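Local structure of STM4351 (Salmonella enterica, 2Y7I) at residues T7-T12 with K65-I70; N37-E42 with N207-K212; Q82-Q87 with V195-D200. The protein binds arginine with high specificity in the periplasm and probably hands it on for uptake into the cell. One frame throughout, in Å; residues are numbered along the deposited sequence.

Overall arrangement
Interactions 2 and 3 each lie on the same side of the chain's centre as interaction 1, in the lobe built round the parallel sheet 46-51, 7-12, 68-69. Interaction 1 pairs two of those strands. Interaction 2, centred about 14 Å away, packs helix 31-42 on helix 200-214; C40 touches L8 and F10. Interaction 3 joins strands 84-85 and 194-195, its centre about 12 Å from that of interaction 1 and 16 Å from that of interaction 2. R196 NH1 bonds F66 O, and Q87 bonds N207 and D211. Segments of interactions 1 and 2 alternate along the chain; both of interaction 3 fall between 37-42 and 207-212. Late segments thus return to the early lobe, as expected of a two-lobed periplasmic binding protein.

Interaction 1 of 3, residues T7-T12 with K65-I70; sequences TLHFGT and KFDAVI. With ZN (zinc ion), chain E.
H9 and D67 meet across the two segments at a zinc ion, which H9 ND1 and D67 OD2 each bind at 2.1 Å, with a water as a further ligand. The imidazole and carboxylate planes are turned 41° apart. H9 CG, anti to the carbonyl carbon (chi1 -57°), places the ring beside the backbone N, and the turn about CB-CG presents ND1 to the zinc; T7 C lies over one face of the ring near its rim. D67 OD2 does double duty: through its anti lone pair it also accepts a nearly straight bond from H9 N, 2.9 Å long, so the ligand carboxylate is positioned by the backbone of its co-ligand. H9 O in turn accepts from both D67 N and A68 N. From here the chains run on as parallel strands, 7-12 being the central strand of the parallel sheet in this lobe of the periplasmic binding protein; G11 N gives to A68 O, and I70 N to G11 O. On the face carrying F10 and A68, F10 CD2 touches I70 CG2 at 3.6 Å, while A68 CB sits off-centre against the ring. F66 lies on the other side; G11, with no side chain, lets the ring lie flat on its CA, which stands 3.6 Å from the F66 ring centroid, almost on the normal. At the far end T12 OG1, anti to the backbone N (chi1 -163°), donates to I70 O over 2.6 Å.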
ATOM      1  N   THR A   7       6.960   5.844 -23.249  1.00 33.02           N
ATOM      2  CA  THR A   7       6.144   6.848 -22.589  1.00 31.05           C
ATOM      3  C   THR A   7       4.701   6.371 -22.514  1.00 29.79           C
ATOM      4  O   THR A   7       4.063   6.116 -23.538  1.00 30.09           O
ATOM      5  CB  THR A   7       6.241   8.233 -23.293  1.00 31.95           C
ATOM      6  OG1 THR A   7       7.601   8.675 -23.275  1.00 32.08           O
ATOM      7  CG2 THR A   7       5.382   9.275 -22.578  1.00 30.80           C
ATOM      8  N   LEU A   8       4.211   6.246 -21.283  1.00 27.75           N
ATOM      9  CA  LEU A   8       2.856   5.821 -21.013  1.00 26.51           C
ATOM     10  C   LEU A   8       1.954   7.056 -20.936  1.00 25.33           C
ATOM     11  O   LEU A   8       2.175   7.954 -20.109  1.00 24.72           O
ATOM     12  CB  LEU A   8       2.832   5.031 -19.703  1.00 26.34           C
ATOM     13  CG  LEU A   8       1.670   4.105 -19.355  1.00 27.72           C
ATOM     14  CD1 LEU A   8       1.414   3.095 -20.475  1.00 29.52           C
ATOM     15  CD2 LEU A   8       1.987   3.374 -18.046  1.00 28.39           C
ATOM     16  N   HIS A   9       0.957   7.103 -21.820  1.00 24.69           N
ATOM     17  CA  HIS A   9       0.072   8.262 -21.936  1.00 23.43           C
ATOM     18  C   HIS A   9      -1.187   8.036 -21.098  1.00 21.97           C
ATOM     19  O   HIS A   9      -1.964   7.129 -21.386  1.00 21.55           O
ATOM     20  CB  HIS A   9      -0.281   8.528 -23.409  1.00 24.59           C
ATOM     21  CG  HIS A   9       0.915   8.729 -24.293  1.00 26.44           C
ATOM     22  ND1 HIS A   9       1.501   7.703 -25.005  1.00 27.28           N
ATOM     23  CD2 HIS A   9       1.638   9.840 -24.577  1.00 27.53           C
ATOM     24  CE1 HIS A   9       2.531   8.174 -25.690  1.00 28.85           C
ATOM     25  NE2 HIS A   9       2.637   9.466 -25.445  1.00 28.66           N
ATOM     26  N   PHE A  10      -1.358   8.849 -20.057  1.00 20.31           N
ATOM     27  CA  PHE A  10      -2.514   8.783 -19.169  1.00 19.58           C
ATOM     28  C   PHE A  10      -3.490   9.890 -19.502  1.00 19.27           C
ATOM     29  O   PHE A  10      -3.083  11.015 -19.785  1.00 20.09           O
ATOM     30  CB  PHE A  10      -2.097   8.984 -17.716  1.00 19.12           C
ATOM     31  CG  PHE A  10      -1.518   7.766 -17.064  1.00 19.77           C
ATOM     32  CD1 PHE A  10      -0.158   7.485 -17.179  1.00 22.20           C
ATOM     33  CD2 PHE A  10      -2.322   6.919 -16.298  1.00 19.64           C
ATOM     34  CE1 PHE A  10       0.394   6.353 -16.544  1.00 22.17           C
ATOM     35  CE2 PHE A  10      -1.779   5.780 -15.666  1.00 20.19           C
ATOM     36  CZ  PHE A  10      -0.424   5.502 -15.794  1.00 20.96           C
ATOM     37  N   GLY A  11      -4.776   9.563 -19.459  1.00 18.56           N
ATOM     38  CA  GLY A  11      -5.834  10.562 -19.513  1.00 17.65           C
ATOM     39  C   GLY A  11      -6.354  10.748 -18.104  1.00 16.61           C
ATOM     40  O   GLY A  11      -6.455   9.780 -17.342  1.00 15.95           O
ATOM     41  N   THR A  12      -6.669  11.993 -17.757  1.00 16.35           N
ATOM     42  CA  THR A  12      -7.254  12.332 -16.464  1.00 15.56           C
ATOM     43  C   THR A  12      -8.133  13.587 -16.586  1.00 15.65           C
ATOM     44  O   THR A  12      -8.165  14.248 -17.635  1.00 16.76           O
ATOM     45  CB  THR A  12      -6.171  12.543 -15.359  1.00 16.06           C
ATOM     46  OG1 THR A  12      -6.789  12.472 -14.069  1.00 13.96           O
ATOM     47  CG2 THR A  12      -5.475  13.889 -15.507  1.00 16.39           C
ATOM     48  N   LYS A  65      -6.898   7.056 -27.643  1.00 29.64           N
ATOM     49  CA  LYS A  65      -6.280   8.371 -27.488  1.00 29.63           C
ATOM     50  C   LYS A  65      -5.161   8.355 -26.434  1.00 28.33           C
ATOM     51  O   LYS A  65      -4.227   9.155 -26.495  1.00 29.24           O
ATOM     52  CB  LYS A  65      -7.343   9.420 -27.147  1.00 29.26           C
ATOM     53  CG  LYS A  65      -6.821  10.838 -27.068  1.00 30.97           C
ATOM     54  CD  LYS A  65      -7.891  11.805 -26.588  1.00 30.66           C
ATOM     55  CE  LYS A  65      -7.406  13.235 -26.714  1.00 31.24           C
ATOM     56  NZ  LYS A  65      -8.434  14.164 -26.203  1.00 32.06           N
ATOM     57  N   PHE A  66      -5.270   7.452 -25.465  1.00 26.37           N
ATOM     58  CA  PHE A  66      -4.201   7.217 -24.504  1.00 25.20           C
ATOM     59  C   PHE A  66      -4.157   5.754 -24.069  1.00 24.03           C
ATOM     60  O   PHE A  66      -5.038   4.970 -24.413  1.00 24.05           O
ATOM     61  CB  PHE A  66      -4.249   8.184 -23.300  1.00 24.59           C
ATOM     62  CG  PHE A  66      -5.602   8.799 -23.028  1.00 24.35           C
ATOM     63  CD1 PHE A  66      -6.631   8.047 -22.463  1.00 25.43           C
ATOM     64  CD2 PHE A  66      -5.827  10.144 -23.296  1.00 24.91           C
ATOM     65  CE1 PHE A  66      -7.873   8.624 -22.191  1.00 24.14           C
ATOM     66  CE2 PHE A  66      -7.068  10.734 -23.030  1.00 24.57           C
ATOM     67  CZ  PHE A  66      -8.089   9.973 -22.479  1.00 24.62           C
ATOM     68  N   ASP A  67      -3.115   5.394 -23.329  1.00 22.56           N
ATOM     69  CA  ASP A  67      -2.890   4.014 -22.920  1.00 21.77           C
ATOM     70  C   ASP A  67      -3.677   3.634 -21.676  1.00 20.37           C
ATOM     71  O   ASP A  67      -4.070   2.484 -21.517  1.00 19.79           O
ATOM     72  CB  ASP A  67      -1.405   3.796 -22.649  1.00 22.57           C
ATOM     73  CG  ASP A  67      -0.559   4.120 -23.840  1.00 23.47           C
ATOM     74  OD1 ASP A  67      -0.782   3.498 -24.902  1.00 26.04           O
ATOM     75  OD2 ASP A  67       0.302   5.019 -23.724  1.00 24.73           O
ATOM     76  N   ALA A  68      -3.893   4.606 -20.797  1.00 18.74           N
ATOM     77  CA  ALA A  68      -4.480   4.334 -19.494  1.00 17.67           C
ATOM     78  C   ALA A  68      -5.188   5.569 -18.955  1.00 17.13           C
ATOM     79  O   ALA A  68      -4.950   6.684 -19.415  1.00 17.22           O
ATOM     80  CB  ALA A  68      -3.407   3.853 -18.511  1.00 17.33           C
ATOM     81  N   VAL A  69      -6.082   5.347 -18.001  1.00 16.31           N
ATOM     82  CA  VAL A  69      -6.814   6.428 -17.353  1.00 15.28           C
ATOM     83  C   VAL A  69      -6.618   6.279 -15.857  1.00 14.94           C
ATOM     84  O   VAL A  69      -6.765   5.176 -15.306  1.00 14.81           O
ATOM     85  CB  VAL A  69      -8.330   6.387 -17.716  1.00 15.51           C
ATOM     86  CG1 VAL A  69      -9.170   7.183 -16.732  1.00 14.30           C
ATOM     87  CG2 VAL A  69      -8.551   6.915 -19.130  1.00 15.99           C
ATOM     88  N   ILE A  70      -6.257   7.384 -15.209  1.00 14.41           N
ATOM     89  CA  ILE A  70      -6.283   7.465 -13.753  1.00 14.08           C
ATOM     90  C   ILE A  70      -6.973   8.781 -13.378  1.00 13.91           C
ATOM     91  O   ILE A  70      -6.572   9.858 -13.852  1.00 14.39           O
ATOM     92  CB  ILE A  70      -4.861   7.285 -13.131  1.00 14.44           C
ATOM     93  CG1 ILE A  70      -4.949   6.983 -11.627  1.00 14.47           C
ATOM     94  CG2 ILE A  70      -3.932   8.493 -13.436  1.00 15.37           C
ATOM     95  CD1 ILE A  70      -3.580   6.678 -10.959  1.00 14.29           C
TER
HETATM   96 ZN    ZN E1247       0.841   5.815 -25.546  1.00 35.83          ZN
HETATM   97  O   HOH W   1      -0.977   6.494 -26.482  1.00 38.63           O

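Interaction 2 of 3, residues N37-E42 with N207-K212; sequences NAVCKE and NAALDK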
ATOM      1  N   ASN A  37       3.076   8.256 -11.588  1.00 17.09           N
ATOM      2  CA  ASN A  37       4.519   8.451 -11.763  1.00 18.59           C
ATOM      3  C   ASN A  37       5.320   7.300 -11.150  1.00 18.59           C
ATOM      4  O   ASN A  37       6.277   6.814 -11.750  1.00 18.44           O
ATOM      5  CB  ASN A  37       4.975   9.798 -11.193  1.00 19.82           C
ATOM      6  CG  ASN A  37       4.771  10.958 -12.178  1.00 23.39           C
ATOM      7  OD1 ASN A  37       5.090  10.847 -13.356  1.00 27.54           O
ATOM      8  ND2 ASN A  37       4.264  12.075 -11.683  1.00 25.64           N
ATOM      9  N   ALA A  38       4.903   6.856  -9.965  1.00 17.86           N
ATOM     10  CA  ALA A  38       5.569   5.746  -9.284  1.00 18.40           C
ATOM     11  C   ALA A  38       5.423   4.449 -10.088  1.00 18.41           C
ATOM     12  O   ALA A  38       6.382   3.683 -10.230  1.00 18.97           O
ATOM     13  CB  ALA A  38       5.019   5.582  -7.851  1.00 18.28           C
ATOM     14  N   VAL A  39       4.224   4.216 -10.620  1.00 17.72           N
ATOM     15  CA  VAL A  39       3.969   3.080 -11.516  1.00 17.98           C
ATOM     16  C   VAL A  39       4.868   3.141 -12.765  1.00 18.98           C
ATOM     17  O   VAL A  39       5.527   2.149 -13.108  1.00 19.40           O
ATOM     18  CB  VAL A  39       2.476   2.998 -11.903  1.00 16.97           C
ATOM     19  CG1 VAL A  39       2.231   1.972 -13.037  1.00 16.91           C
ATOM     20  CG2 VAL A  39       1.645   2.660 -10.674  1.00 17.36           C
ATOM     21  N   CYS A  40       4.908   4.301 -13.421  1.00 19.64           N
ATOM     22  CA  CYS A  40       5.806   4.509 -14.569  1.00 21.61           C
ATOM     23  C   CYS A  40       7.287   4.257 -14.249  1.00 22.82           C
ATOM     24  O   CYS A  40       8.002   3.622 -15.049  1.00 23.47           O
ATOM     25  CB  CYS A  40       5.613   5.902 -15.169  1.00 21.87           C
ATOM     26  SG  CYS A  40       4.057   6.004 -16.045  1.00 24.20           S
ATOM     27  N   LYS A  41       7.742   4.735 -13.089  1.00 23.06           N
ATOM     28  CA  LYS A  41       9.127   4.491 -12.674  1.00 24.97           C
ATOM     29  C   LYS A  41       9.422   2.991 -12.556  1.00 25.00           C
ATOM     30  O   LYS A  41      10.445   2.521 -13.051  1.00 25.62           O
ATOM     31  CB  LYS A  41       9.474   5.235 -11.379  1.00 25.70           C
ATOM     32  CG  LYS A  41      10.962   5.157 -11.028  1.00 29.33           C
ATOM     33  CD  LYS A  41      11.335   6.129  -9.919  1.00 33.67           C
ATOM     34  CE  LYS A  41      12.848   6.141  -9.709  1.00 36.83           C
ATOM     35  NZ  LYS A  41      13.260   7.088  -8.636  1.00 39.20           N
ATOM     36  N   GLU A  42       8.512   2.239 -11.930  1.00 24.27           N
ATOM     37  CA  GLU A  42       8.661   0.775 -11.821  1.00 24.93           C
ATOM     38  C   GLU A  42       8.638   0.089 -13.181  1.00 25.16           C
ATOM     39  O   GLU A  42       9.229  -0.975 -13.358  1.00 25.56           O
ATOM     40  CB  GLU A  42       7.580   0.161 -10.921  1.00 24.38           C
ATOM     41  CG  GLU A  42       7.735   0.432  -9.432  1.00 26.58           C
ATOM     42  CD  GLU A  42       8.994  -0.184  -8.815  1.00 30.92           C
ATOM     43  OE1 GLU A  42       9.626  -1.063  -9.439  1.00 30.16           O
ATOM     44  OE2 GLU A  42       9.349   0.232  -7.692  1.00 34.00           O
ATOM     45  N   ASN A 207      -0.211  -3.859 -13.022  1.00 17.63           N
ATOM     46  CA  ASN A 207      -0.443  -4.602 -11.777  1.00 18.05           C
ATOM     47  C   ASN A 207       0.841  -5.006 -11.051  1.00 18.50           C
ATOM     48  O   ASN A 207       0.932  -4.878  -9.830  1.00 18.35           O
ATOM     49  CB  ASN A 207      -1.324  -5.831 -12.024  1.00 17.95           C
ATOM     50  CG  ASN A 207      -2.803  -5.492 -11.997  1.00 18.68           C
ATOM     51  OD1 ASN A 207      -3.228  -4.603 -11.259  1.00 18.70           O
ATOM     52  ND2 ASN A 207      -3.592  -6.188 -12.810  1.00 18.19           N
ATOM     53  N   ALA A 208       1.826  -5.492 -11.803  1.00 19.33           N
ATOM     54  CA  ALA A 208       3.100  -5.873 -11.212  1.00 20.21           C
ATOM     55  C   ALA A 208       3.772  -4.647 -10.577  1.00 19.97           C
ATOM     56  O   ALA A 208       4.373  -4.754  -9.514  1.00 20.16           O
ATOM     57  CB  ALA A 208       4.011  -6.514 -12.243  1.00 21.12           C
ATOM     58  N   ALA A 209       3.647  -3.492 -11.229  1.00 19.26           N
ATOM     59  CA  ALA A 209       4.202  -2.241 -10.709  1.00 18.86           C
ATOM     60  C   ALA A 209       3.449  -1.755  -9.463  1.00 18.48           C
ATOM     61  O   ALA A 209       4.073  -1.349  -8.474  1.00 18.68           O
ATOM     62  CB  ALA A 209       4.203  -1.167 -11.794  1.00 18.13           C
ATOM     63  N   LEU A 210       2.118  -1.815  -9.506  1.00 17.99           N
ATOM     64  CA  LEU A 210       1.285  -1.457  -8.342  1.00 17.54           C
ATOM     65  C   LEU A 210       1.569  -2.333  -7.109  1.00 18.37           C
ATOM     66  O   LEU A 210       1.590  -1.830  -5.978  1.00 18.26           O
ATOM     67  CB  LEU A 210      -0.213  -1.496  -8.692  1.00 17.15           C
ATOM     68  CG  LEU A 210      -0.818  -0.276  -9.392  1.00 17.03           C
ATOM     69  CD1 LEU A 210      -2.227  -0.561  -9.843  1.00 14.96           C
ATOM     70  CD2 LEU A 210      -0.788   0.962  -8.479  1.00 16.78           C
ATOM     71  N   ASP A 211       1.799  -3.630  -7.326  1.00 18.60           N
ATOM     72  CA  ASP A 211       2.181  -4.543  -6.239  1.00 19.51           C
ATOM     73  C   ASP A 211       3.391  -4.000  -5.489  1.00 20.07           C
ATOM     74  O   ASP A 211       3.427  -4.004  -4.255  1.00 20.62           O
ATOM     75  CB  ASP A 211       2.535  -5.936  -6.773  1.00 20.24           C
ATOM     76  CG  ASP A 211       1.324  -6.732  -7.179  1.00 20.14           C
ATOM     77  OD1 ASP A 211       0.199  -6.256  -6.959  1.00 20.70           O
ATOM     78  OD2 ASP A 211       1.499  -7.841  -7.709  1.00 22.13           O
ATOM     79  N   LYS A 212       4.382  -3.547  -6.250  1.00 19.78           N
ATOM     80  CA  LYS A 212       5.573  -2.945  -5.679  1.00 20.51           C
ATOM     81  C   LYS A 212       5.312  -1.574  -5.059  1.00 19.59           C
ATOM     82  O   LYS A 212       5.730  -1.333  -3.929  1.00 20.26           O
ATOM     83  CB  LYS A 212       6.702  -2.882  -6.715  1.00 21.39           C
ATOM     84  CG  LYS A 212       7.261  -4.251  -7.062  1.00 23.41           C
ATOM     85  CD  LYS A 212       8.267  -4.164  -8.204  1.00 27.09           C
ATOM     86  CE  LYS A 212       8.844  -5.529  -8.512  1.00 29.56           C
ATOM     87  NZ  LYS A 212       9.400  -5.592  -9.897  1.00 33.00           N
TER
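Apolar contacts centre on A209, whose methyl group faces helix 37-42 and meets two residues one turn apart. E42 CB lies 3.7 Å from A209 CB, and V39 CG1 comes to 3.9 Å from the same methyl. The small side chain lets the backbones draw close, with V39 CA and A209 CA only 5.4 Å apart. The second branch of V39 serves a different neighbour: CG2, set anti to the carbonyl carbon while CG1 lies anti to the backbone N (chi1 170°), reaches L210 CD2 at 3.7 Å. L210 points away from helix 37-42 at its root, and it is the CD2 branch that returns to V39.

Charged side chains meet at the exposed side of the crossing. E42 bends at chi2 (-64°), which carries its carboxylate across the K212 chain, and OE1 lies 3.6 Å from K212 CD. The lysine is extended beyond CG, and its NZ stays 4.6 Å from E42 OE1, too far for a salt bridge, so any attraction between the opposite charges is probably modest.

The second subunit approaches helix 207-212 through D211, whose O accepts a hydrogen bond from K214 NZ of that subunit. Within the chain, the axes of the two short helical segments pass 8.7 Å apart and cross at 111°, packing the late helix 200-214 on helix 31-42 of the lobe with the parallel sheet 46-51, 7-12, 68-69, in a two-lobed solute-binding protein fold.

Interaction 3 of 3, residues Q82-Q87 with V195-D200; sequences QVSFSQ and VRKDND
S84 and V195 form an antiparallel hydrogen-bonded pair: S84 N donates to V195 O and V195 N to S84 O, both over 2.8 Å. Their side chains share one face of the two-stranded sheet, where S84 CB lies 4.0 Å from V195 CG2. V83 also closes on the pair, its CB resting beside V195 O.

K197, just past the strand, folds back along the partner segment. From CB the chain turns at chi2 (-68°) instead of running straight on, and this bend lays the following methylenes along residues 82-84. CG is the first atom to make contact, 3.8 Å from Q82 O. CD comes next, with S84 OG at 3.5 Å and the V83 carbonyl carbon a little farther off. CE passes V83 O at 3.6 Å. At the tip, NZ is also near V83 O but is not hydrogen-bonded to it; the ammonium group instead gives its hydrogen bond to E80 O at the end of helix 77-80.

Two waters extend the junction. One donates to Q82 O and accepts from K197 N, with 2.8 Å to each. The other donates to K197 O and is hydrogen-bonded to S84 OG, and it takes a weak bond from N199 N. They connect the edge of the pair to the type I turn R196-N199, which leads into helix 200-214. R196, which opens the turn, donates through NH1 to F66 O and L61 O.

Chemically, the direct hydrogen bonding between the segments is a matter of backbone alone, whereas K197 contributes mainly its methylene chain and its ammonium end, probably still charged, is held by a main-chain carbonyl with no carboxylate required for that bond.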
ATOM      1  N   GLN A  82     -16.850  -1.786 -20.010  0.50 24.40           N
ATOM      2  CA  GLN A  82     -16.279  -0.918 -21.040  0.50 24.28           C
ATOM      3  C   GLN A  82     -14.761  -0.971 -21.094  0.50 23.31           C
ATOM      4  O   GLN A  82     -14.174  -0.819 -22.164  0.50 23.92           O
ATOM      5  CB  GLN A  82     -16.714   0.531 -20.802  0.50 23.41           C
ATOM      6  CG  GLN A  82     -18.202   0.689 -20.581  0.50 24.83           C
ATOM      7  CD  GLN A  82     -18.596   2.118 -20.294  0.50 24.89           C
ATOM      8  OE1 GLN A  82     -17.927   2.820 -19.531  0.50 25.61           O
ATOM      9  NE2 GLN A  82     -19.694   2.559 -20.897  0.50 26.03           N
ATOM     10  N   VAL A  83     -14.135  -1.154 -19.933  1.00 21.99           N
ATOM     11  CA  VAL A  83     -12.668  -1.112 -19.815  1.00 21.04           C
ATOM     12  C   VAL A  83     -12.154  -2.221 -18.891  1.00 20.32           C
ATOM     13  O   VAL A  83     -12.932  -2.844 -18.176  1.00 19.76           O
ATOM     14  CB  VAL A  83     -12.164   0.246 -19.239  1.00 19.45           C
ATOM     15  CG1 VAL A  83     -12.588   1.421 -20.110  1.00 20.08           C
ATOM     16  CG2 VAL A  83     -12.641   0.444 -17.802  1.00 19.33           C
ATOM     17  N   SER A  84     -10.841  -2.424 -18.893  1.00 19.79           N
ATOM     18  CA  SER A  84     -10.189  -3.300 -17.923  1.00 20.32           C
ATOM     19  C   SER A  84      -9.561  -2.455 -16.816  1.00 19.49           C
ATOM     20  O   SER A  84      -8.853  -1.489 -17.099  1.00 19.23           O
ATOM     21  CB  SER A  84      -9.114  -4.138 -18.604  1.00 21.18           C
ATOM     22  OG  SER A  84      -9.692  -5.043 -19.522  1.00 23.54           O
ATOM     23  N   PHE A  85      -9.825  -2.808 -15.559  1.00 18.80           N
ATOM     24  CA  PHE A  85      -9.174  -2.134 -14.438  1.00 16.97           C
ATOM     25  C   PHE A  85      -8.028  -2.938 -13.836  1.00 17.05           C
ATOM     26  O   PHE A  85      -8.041  -4.170 -13.840  1.00 17.06           O
ATOM     27  CB  PHE A  85     -10.168  -1.833 -13.323  1.00 16.57           C
ATOM     28  CG  PHE A  85     -11.100  -0.682 -13.617  1.00 16.89           C
ATOM     29  CD1 PHE A  85     -10.670   0.636 -13.491  1.00 16.75           C
ATOM     30  CD2 PHE A  85     -12.420  -0.924 -13.979  1.00 16.94           C
ATOM     31  CE1 PHE A  85     -11.540   1.709 -13.739  1.00 15.77           C
ATOM     32  CE2 PHE A  85     -13.297   0.134 -14.226  1.00 16.86           C
ATOM     33  CZ  PHE A  85     -12.854   1.451 -14.106  1.00 16.26           C
ATOM     34  N   SER A  86      -7.048  -2.208 -13.314  1.00 15.74           N
ATOM     35  CA  SER A  86      -6.050  -2.750 -12.417  1.00 16.41           C
ATOM     36  C   SER A  86      -6.704  -3.173 -11.104  1.00 16.51           C
ATOM     37  O   SER A  86      -7.892  -2.927 -10.869  1.00 16.11           O
ATOM     38  CB  SER A  86      -4.992  -1.693 -12.101  1.00 15.60           C
ATOM     39  OG  SER A  86      -5.571  -0.610 -11.376  1.00 14.79           O
ATOM     40  N   GLN A  87      -5.905  -3.820 -10.265  1.00 17.40           N
ATOM     41  CA  GLN A  87      -6.211  -4.004  -8.857  1.00 18.56           C
ATOM     42  C   GLN A  87      -6.552  -2.626  -8.270  1.00 17.47           C
ATOM     43  O   GLN A  87      -6.103  -1.595  -8.795  1.00 16.94           O
ATOM     44  CB  GLN A  87      -4.975  -4.573  -8.147  1.00 18.98           C
ATOM     45  CG  GLN A  87      -3.759  -3.630  -8.221  1.00 20.70           C
ATOM     46  CD  GLN A  87      -2.558  -4.151  -7.479  1.00 23.16           C
ATOM     47  OE1 GLN A  87      -2.431  -3.959  -6.267  1.00 24.25           O
ATOM     48  NE2 GLN A  87      -1.665  -4.811  -8.196  1.00 23.91           N
ATOM     49  N   VAL A 195      -7.460   0.508 -18.499  1.00 18.09           N
ATOM     50  CA  VAL A 195      -6.864   0.320 -19.821  1.00 19.54           C
ATOM     51  C   VAL A 195      -7.938  -0.289 -20.715  1.00 20.58           C
ATOM     52  O   VAL A 195      -8.964  -0.755 -20.212  1.00 20.23           O
ATOM     53  CB  VAL A 195      -5.574  -0.553 -19.771  1.00 19.72           C
ATOM     54  CG1 VAL A 195      -4.687  -0.134 -18.587  1.00 19.54           C
ATOM     55  CG2 VAL A 195      -5.899  -2.045 -19.676  1.00 20.67           C
ATOM     56  N   ARG A 196      -7.715  -0.269 -22.028  1.00 22.31           N
ATOM     57  CA  ARG A 196      -8.620  -0.915 -22.977  1.00 24.54           C
ATOM     58  C   ARG A 196      -8.745  -2.414 -22.726  1.00 25.50           C
ATOM     59  O   ARG A 196      -7.799  -3.059 -22.265  1.00 24.93           O
ATOM     60  CB  ARG A 196      -8.131  -0.707 -24.409  1.00 26.25           C
ATOM     61  CG  ARG A 196      -8.582   0.584 -25.021  1.00 28.31           C
ATOM     62  CD  ARG A 196      -8.140   0.684 -26.484  1.00 32.37           C
ATOM     63  NE  ARG A 196      -6.693   0.514 -26.673  1.00 35.76           N
ATOM     64  CZ  ARG A 196      -5.746   1.356 -26.242  1.00 36.50           C
ATOM     65  NH1 ARG A 196      -6.056   2.458 -25.548  1.00 35.55           N
ATOM     66  NH2 ARG A 196      -4.471   1.079 -26.493  1.00 36.27           N
ATOM     67  N   LYS A 197      -9.903  -2.964 -23.077  1.00 26.94           N
ATOM     68  CA  LYS A 197     -10.203  -4.385 -22.858  1.00 28.63           C
ATOM     69  C   LYS A 197      -9.194  -5.410 -23.385  1.00 30.08           C
ATOM     70  O   LYS A 197      -8.956  -6.433 -22.739  1.00 30.85           O
ATOM     71  CB  LYS A 197     -11.592  -4.714 -23.404  1.00 29.84           C
ATOM     72  CG  LYS A 197     -12.719  -4.321 -22.475  1.00 30.12           C
ATOM     73  CD  LYS A 197     -12.710  -5.189 -21.237  1.00 31.13           C
ATOM     74  CE  LYS A 197     -14.091  -5.282 -20.631  1.00 33.36           C
ATOM     75  NZ  LYS A 197     -13.995  -5.985 -19.328  1.00 34.27           N
ATOM     76  N   ASP A 198      -8.609  -5.181 -24.551  1.00 30.95           N
ATOM     77  CA  ASP A 198      -7.724  -6.227 -25.084  1.00 32.31           C
ATOM     78  C   ASP A 198      -6.253  -5.870 -24.898  1.00 31.35           C
ATOM     79  O   ASP A 198      -5.421  -6.152 -25.751  1.00 32.20           O
ATOM     80  CB  ASP A 198      -8.058  -6.550 -26.543  1.00 34.46           C
ATOM     81  CG  ASP A 198      -7.704  -8.003 -26.939  1.00 36.57           C
ATOM     82  OD1 ASP A 198      -6.844  -8.660 -26.297  1.00 35.51           O
ATOM     83  OD2 ASP A 198      -8.300  -8.488 -27.917  1.00 39.21           O
ATOM     84  N   ASN A 199      -5.941  -5.259 -23.757  1.00 29.36           N
ATOM     85  CA  ASN A 199      -4.586  -4.804 -23.484  1.00 28.60           C
ATOM     86  C   ASN A 199      -3.996  -5.465 -22.231  1.00 27.09           C
ATOM     87  O   ASN A 199      -3.522  -4.780 -21.330  1.00 25.61           O
ATOM     88  CB  ASN A 199      -4.569  -3.267 -23.351  1.00 27.77           C
ATOM     89  CG  ASN A 199      -3.257  -2.645 -23.839  1.00 29.85           C
ATOM     90  OD1 ASN A 199      -2.323  -3.346 -24.252  1.00 30.69           O
ATOM     91  ND2 ASN A 199      -3.191  -1.319 -23.800  1.00 30.49           N
ATOM     92  N   ASP A 200      -4.019  -6.796 -22.184  1.00 27.06           N
ATOM     93  CA  ASP A 200      -3.609  -7.522 -20.978  1.00 25.78           C
ATOM     94  C   ASP A 200      -2.132  -7.399 -20.615  1.00 24.81           C
ATOM     95  O   ASP A 200      -1.795  -7.408 -19.432  1.00 23.94           O
ATOM     96  CB  ASP A 200      -3.989  -9.006 -21.047  1.00 27.00           C
ATOM     97  CG  ASP A 200      -3.775  -9.714 -19.715  1.00 26.95           C
ATOM     98  OD1 ASP A 200      -4.533  -9.422 -18.766  1.00 26.38           O
ATOM     99  OD2 ASP A 200      -2.838 -10.537 -19.616  1.00 27.82           O
TER
HETATM  100  O   HOH W   2     -11.950  -1.123 -23.758  1.00 26.18           O
HETATM  101  O   HOH W   3      -7.025  -6.246 -20.744  1.00 32.66           O